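Local atomic coordinates of threonine phosphate decarboxylase-like enzyme (Sulfurospirillum multivorans, PDB entry 6OUX), a protein that uses pyridoxal phosphate to decarboxylate L-serine O-phosphate to ethanolamine O-phosphate, a building block of norcobamides. Residues 204-209 with 235-240; 122-127 with 173-178. One frame throughout, in Å; residues are numbered along the deposited sequence.

Contact 1 (204-209 with 235-240)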
loop_
_atom_site.group_PDB
_atom_site.type_symbol
_atom_site.label_atom_id
_atom_site.label_comp_id
_atom_site.label_asym_id
_atom_site.label_seq_id
_atom_site.Cartn_x
_atom_site.Cartn_y
_atom_site.Cartn_z
ATOM N N ARG A 204 -19.391 -7.065 16.515
ATOM C CA ARG A 204 -18.528 -7.293 15.350
ATOM C C ARG A 204 -17.918 -8.659 15.442
ATOM O O ARG A 204 -17.194 -8.932 16.405
ATOM C CB ARG A 204 -17.389 -6.226 15.296
ATOM C CG ARG A 204 -17.847 -4.816 14.860
ATOM C CD ARG A 204 -16.776 -3.801 15.180
ATOM N NE ARG A 204 -16.728 -3.620 16.605
ATOM C CZ ARG A 204 -17.586 -2.833 17.278
ATOM N NH1 ARG A 204 -18.540 -2.146 16.651
ATOM N NH2 ARG A 204 -17.507 -2.734 18.597
ATOM N N ILE A 205 -18.198 -9.506 14.439
ATOM C CA ILE A 205 -17.584 -10.794 14.336
ATOM C C ILE A 205 -16.817 -10.769 13.014
ATOM O O ILE A 205 -17.441 -10.802 11.928
ATOM C CB ILE A 205 -18.617 -11.959 14.354
ATOM C CG1 ILE A 205 -19.385 -11.939 15.695
ATOM C CG2 ILE A 205 -17.853 -13.253 14.091
ATOM C CD1 ILE A 205 -20.424 -13.007 15.824
ATOM N N ILE A 206 -15.497 -10.652 13.147
ATOM C CA ILE A 206 -14.570 -10.527 12.046
ATOM C C ILE A 206 -14.091 -11.889 11.690
ATOM O O ILE A 206 -13.600 -12.625 12.558
ATOM C CB ILE A 206 -13.334 -9.693 12.417
ATOM C CG1 ILE A 206 -13.761 -8.237 12.647
ATOM C CG2 ILE A 206 -12.294 -9.814 11.315
ATOM C CD1 ILE A 206 -12.774 -7.453 13.464
ATOM N N ILE A 207 -14.282 -12.269 10.433
ATOM C CA ILE A 207 -13.882 -13.607 9.989
ATOM C C ILE A 207 -12.900 -13.436 8.859
ATOM O O ILE A 207 -13.272 -12.976 7.752
ATOM C CB ILE A 207 -15.090 -14.447 9.485
ATOM C CG1 ILE A 207 -16.191 -14.514 10.542
ATOM C CG2 ILE A 207 -14.601 -15.823 9.109
ATOM C CD1 ILE A 207 -17.502 -15.194 10.154
ATOM N N ASP A 208 -11.666 -13.843 9.115
ATOM C CA ASP A 208 -10.595 -13.894 8.112
ATOM C C ASP A 208 -10.635 -15.242 7.369
ATOM O O ASP A 208 -10.210 -16.302 7.907
ATOM C CB ASP A 208 -9.234 -13.617 8.740
ATOM C CG ASP A 208 -8.103 -13.622 7.732
ATOM O OD1 ASP A 208 -8.284 -13.834 6.513
ATOM O OD2 ASP A 208 -6.974 -13.413 8.206
ATOM N N GLU A 209 -11.178 -15.208 6.159
ATOM C CA GLU A 209 -11.238 -16.425 5.356
ATOM C C GLU A 209 -10.160 -16.483 4.288
ATOM O O GLU A 209 -10.397 -17.038 3.194
ATOM C CB GLU A 209 -12.631 -16.543 4.695
ATOM C CG GLU A 209 -12.948 -15.398 3.738
ATOM C CD GLU A 209 -14.084 -15.718 2.797
ATOM O OE1 GLU A 209 -14.774 -16.785 3.016
ATOM O OE2 GLU A 209 -14.320 -14.875 1.883
ATOM N N ASN A 235 -23.954 -8.754 12.005
ATOM C CA ASN A 235 -22.758 -8.427 12.762
ATOM C C ASN A 235 -21.452 -8.994 12.158
ATOM O O ASN A 235 -20.404 -8.837 12.763
ATOM C CB ASN A 235 -22.855 -8.862 14.225
ATOM C CG ASN A 235 -22.958 -10.333 14.388
ATOM O OD1 ASN A 235 -23.256 -11.066 13.423
ATOM N ND2 ASN A 235 -22.879 -10.780 15.625
ATOM N N VAL A 236 -21.535 -9.678 11.023
ATOM C CA VAL A 236 -20.363 -10.250 10.399
ATOM C C VAL A 236 -19.590 -9.263 9.515
ATOM O O VAL A 236 -20.164 -8.580 8.644
ATOM C CB VAL A 236 -20.727 -11.540 9.671
ATOM C CG1 VAL A 236 -19.615 -12.044 8.728
ATOM C CG2 VAL A 236 -21.040 -12.605 10.716
ATOM N N ILE A 237 -18.275 -9.339 9.670
ATOM C CA ILE A 237 -17.308 -8.734 8.772
ATOM C C ILE A 237 -16.418 -9.828 8.207
ATOM O O ILE A 237 -15.839 -10.623 8.979
ATOM C CB ILE A 237 -16.465 -7.698 9.480
ATOM C CG1 ILE A 237 -17.328 -6.511 9.877
ATOM C CG2 ILE A 237 -15.337 -7.189 8.596
ATOM C CD1 ILE A 237 -16.762 -5.633 10.959
ATOM N N ILE A 238 -16.396 -9.920 6.883
ATOM C CA ILE A 238 -15.535 -10.888 6.213
ATOM C C ILE A 238 -14.279 -10.193 5.756
ATOM O O ILE A 238 -14.321 -9.111 5.147
ATOM C CB ILE A 238 -16.237 -11.533 4.984
ATOM C CG1 ILE A 238 -17.538 -12.224 5.389
ATOM C CG2 ILE A 238 -15.307 -12.504 4.258
ATOM C CD1 ILE A 238 -17.381 -13.372 6.388
ATOM N N VAL A 239 -13.128 -10.807 6.020
ATOM C CA VAL A 239 -11.892 -10.266 5.496
ATOM C C VAL A 239 -11.148 -11.363 4.736
ATOM O O VAL A 239 -11.136 -12.511 5.182
ATOM C CB VAL A 239 -10.973 -9.766 6.663
ATOM C CG1 VAL A 239 -9.723 -9.197 6.092
ATOM C CG2 VAL A 239 -11.621 -8.707 7.499
ATOM N N LYS A 240 -10.490 -11.008 3.631
ATOM C CA LYS A 240 -9.857 -12.030 2.757
ATOM C C LYS A 240 -8.704 -11.420 1.970
ATOM O O LYS A 240 -8.863 -10.410 1.294
ATOM C CB LYS A 240 -10.893 -12.673 1.817
ATOM C CG LYS A 240 -10.302 -13.731 0.930
ATOM C CD LYS A 240 -11.298 -14.714 0.336
ATOM C CE LYS A 240 -10.556 -15.797 -0.411
ATOM N NZ LYS A 240 -9.793 -15.148 -1.512
#
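Ile207 N gives a 2.7 Å hydrogen bond to Ile237 O, and the donor stands almost straight off the end of that carbonyl. Ile206 CA also turns its hydrogen to Ile237 O, at 3.3 Å. The two strands are parallel neighbours in a beta-alpha-beta unit of the aminotransferase-like domain, with helix 227-232 between them in the chain. Ile205 and Ile207 each use both N and O toward the other strand, and Glu209 N closes the ladder on Val239 O. Ile205, Ile207, Val236 and Ile238 share the face packed against helix 189-198. There Ile238 CD1 lies alongside Ile207 CB at 4.0 Å. Ile206, Asp208, Ile237 and Val239 share the other face, where helix 108-116 packs. On it, Ile206 CG2 meets Val239 CG2 at 4.0 Å.

Glu209 CG sits between the backbone N and the carbonyl carbon (chi1 62°), which sends the extended chain across the second strand. Its OE2 comes 3.5 Å from Ile238 CG2 and 3.4 Å from Lys240 CD, while OE1 is hydrogen-bonded to Ser226 OG. Lys240 NZ instead forms a salt bridge with Asp245. With an alanine in place of Glu209, Ser226 OG would probably lose its carboxylate partner and Ile238 CG2 its cover. At the start of the pair, Asn235 ND2, bonded to Val202 O, lies 3.3 Å from Ile205 CD1.

Contact 2 (122-127 with 173-178)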
loop_
_atom_site.group_PDB
_atom_site.type_symbol
_atom_site.label_atom_id
_atom_site.label_comp_id
_atom_site.label_asym_id
_atom_site.label_seq_id
_atom_site.Cartn_x
_atom_site.Cartn_y
_atom_site.Cartn_z
ATOM N N GLN A 122 -13.260 -1.964 22.376
ATOM C CA GLN A 122 -12.790 -1.859 23.763
ATOM C C GLN A 122 -12.586 -3.199 24.487
ATOM O O GLN A 122 -11.915 -3.262 25.517
ATOM C CB GLN A 122 -13.819 -1.058 24.566
ATOM C CG GLN A 122 -13.898 0.394 24.159
ATOM C CD GLN A 122 -12.574 1.126 24.357
ATOM O OE1 GLN A 122 -12.158 1.918 23.501
ATOM N NE2 GLN A 122 -11.900 0.871 25.487
ATOM N N LYS A 123 -13.167 -4.270 23.973
ATOM C CA LYS A 123 -12.772 -5.589 24.439
ATOM C C LYS A 123 -12.850 -6.479 23.234
ATOM O O LYS A 123 -13.877 -6.508 22.593
ATOM C CB LYS A 123 -13.672 -6.071 25.515
ATOM C CG LYS A 123 -13.314 -7.358 26.150
ATOM C CD LYS A 123 -14.148 -7.551 27.431
ATOM C CE LYS A 123 -13.619 -8.719 28.215
ATOM N NZ LYS A 123 -14.445 -9.057 29.405
ATOM N N VAL A 124 -11.773 -7.224 22.971
ATOM C CA VAL A 124 -11.687 -8.147 21.806
ATOM C C VAL A 124 -11.270 -9.558 22.259
ATOM O O VAL A 124 -10.433 -9.708 23.180
ATOM C CB VAL A 124 -10.730 -7.578 20.756
ATOM C CG1 VAL A 124 -9.353 -7.395 21.323
ATOM C CG2 VAL A 124 -10.752 -8.425 19.460
ATOM N N ALA A 125 -11.957 -10.552 21.726
ATOM C CA ALA A 125 -11.641 -11.964 21.960
ATOM C C ALA A 125 -10.887 -12.508 20.737
ATOM O O ALA A 125 -11.389 -12.426 19.589
ATOM C CB ALA A 125 -12.867 -12.791 22.249
ATOM N N LEU A 126 -9.676 -12.990 21.008
ATOM C CA LEU A 126 -8.819 -13.684 20.008
ATOM C C LEU A 126 -8.619 -15.122 20.411
ATOM O O LEU A 126 -8.708 -15.477 21.603
ATOM C CB LEU A 126 -7.456 -13.032 19.918
ATOM C CG LEU A 126 -7.383 -11.521 19.723
ATOM C CD1 LEU A 126 -5.905 -11.101 19.734
ATOM C CD2 LEU A 126 -8.011 -11.163 18.395
ATOM N N MET A 127 -8.327 -15.979 19.433
ATOM C CA MET A 127 -7.934 -17.353 19.762
ATOM C C MET A 127 -6.421 -17.435 19.836
ATOM O O MET A 127 -5.707 -16.641 19.227
ATOM C CB MET A 127 -8.473 -18.341 18.726
ATOM C CG MET A 127 -10.007 -18.478 18.658
ATOM S SD MET A 127 -10.347 -19.522 17.197
ATOM C CE MET A 127 -9.764 -18.530 15.756
ATOM N N THR A 173 -15.947 -7.195 20.131
ATOM C CA THR A 173 -15.355 -7.595 18.826
ATOM C C THR A 173 -14.704 -8.963 19.020
ATOM O O THR A 173 -14.041 -9.234 20.054
ATOM C CB THR A 173 -14.298 -6.587 18.375
ATOM O OG1 THR A 173 -14.876 -5.270 18.356
ATOM C CG2 THR A 173 -13.713 -6.907 16.936
ATOM N N VAL A 174 -14.957 -9.850 18.079
ATOM C CA VAL A 174 -14.279 -11.135 18.029
ATOM C C VAL A 174 -13.538 -11.274 16.669
ATOM O O VAL A 174 -13.998 -10.710 15.662
ATOM C CB VAL A 174 -15.384 -12.186 18.183
ATOM C CG1 VAL A 174 -15.063 -13.504 17.597
ATOM C CG2 VAL A 174 -15.863 -12.232 19.657
ATOM N N VAL A 175 -12.372 -11.932 16.688
ATOM C CA VAL A 175 -11.621 -12.322 15.427
ATOM C C VAL A 175 -11.525 -13.844 15.296
ATOM O O VAL A 175 -11.042 -14.497 16.200
ATOM C CB VAL A 175 -10.227 -11.755 15.389
ATOM C CG1 VAL A 175 -9.508 -12.082 14.049
ATOM C CG2 VAL A 175 -10.242 -10.264 15.631
ATOM N N LEU A 176 -12.084 -14.398 14.202
ATOM C CA LEU A 176 -11.982 -15.798 13.882
ATOM C C LEU A 176 -11.203 -15.886 12.544
ATOM O O LEU A 176 -11.358 -15.065 11.619
ATOM C CB LEU A 176 -13.343 -16.468 13.746
ATOM C CG LEU A 176 -14.306 -16.419 14.957
ATOM C CD1 LEU A 176 -15.670 -17.003 14.659
ATOM C CD2 LEU A 176 -13.702 -17.178 16.127
ATOM N N ILE A 177 -10.277 -16.806 12.489
ATOM C CA ILE A 177 -9.502 -17.064 11.285
ATOM C C ILE A 177 -9.945 -18.462 10.797
ATOM O O ILE A 177 -9.750 -19.438 11.522
ATOM C CB ILE A 177 -8.030 -17.062 11.551
ATOM C CG1 ILE A 177 -7.596 -15.888 12.444
ATOM C CG2 ILE A 177 -7.225 -17.085 10.217
ATOM C CD1 ILE A 177 -7.826 -14.525 11.877
ATOM N N ASN A 178 -10.518 -18.584 9.616
ATOM C CA ASN A 178 -11.124 -19.855 9.222
ATOM C C ASN A 178 -10.916 -20.073 7.713
ATOM O O ASN A 178 -11.491 -19.352 6.915
ATOM C CB ASN A 178 -12.596 -19.890 9.584
ATOM C CG ASN A 178 -13.164 -21.264 9.511
ATOM O OD1 ASN A 178 -12.543 -22.229 9.991
ATOM N ND2 ASN A 178 -14.308 -21.394 8.879
HETATM O O HOH W 1 -11.887 -15.016 18.715
HETATM O O HOH W 2 -8.192 -15.031 16.712
#
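The Thr173 carbonyl has Val124 CG2 over one face, 3.4 Å from Thr173 O, and receives Ala125 N in its own plane at 3.0 Å. Val124 CA also turns its hydrogen to Thr173 O, at 3.1 Å. The Lys123 carbonyl likewise takes Thr173 N in its plane, by a longer bond of 3.3 Å. Val175 N then binds Ala125 O with an N-H...O angle of 169°.

This is a parallel pair in the central sheet of the aminotransferase-like fold. Ala125 CB meets Val174 CG2 on the face where helix 159-169 packs. Val124 and Thr173 lie on the other face, and Thr173 OG1 is hydrogen-bonded to Arg204 NE. Leu126 and Val175 lie side by side, with CD2 of the first 3.7 Å from CG2 of the second.

From Leu126 and Val175 onward the strands part and water enters between them. One water donates to both Ala125 O and Val175 O, so Ala125 O holds Val175 N and a water. A second accepts from Met127 N and donates to Val175 O, at 2.9 Å in each case, where a direct bond might have continued the ladder. Val175 O is thus gripped by two waters.

Met127 spans the widening gap with its side chain. Its chain bends at the thioether (chi3 -65°) and brings CE in front of the N-H of Ile177, 3.7 Å from Ile177 N. CE also touches Leu176. Ile177 N is buried without a hydrogen-bond partner. Water therefore carries on the polar link at Val175 O, while the Met127 methyl can offer the Ile177 N-H no acceptor.

In the fold
From the N terminus, strand 123-128 comes first. The chain then forms strand 143-148, on the outer flank of 123-128, and helix 159-169 before strand 173-177 returns to close contact 2. Helix 189-198 leads on to strand 204-208. Contact 1 closes a second, shorter loop, which carries helix 227-232. The two loops follow one another and neither nest nor cross. Strands 173-177 and 204-208 are direct neighbours, so the contacts share one continuous sheet. Asp208 N reaches Leu176 O at 2.8 Å across that seam. Together they order four parallel strands, 123-128, 173-177, 204-208 and 236-241. The side chains of Ile177 and Asp208 both come near Asn181, which probably binds the substrate.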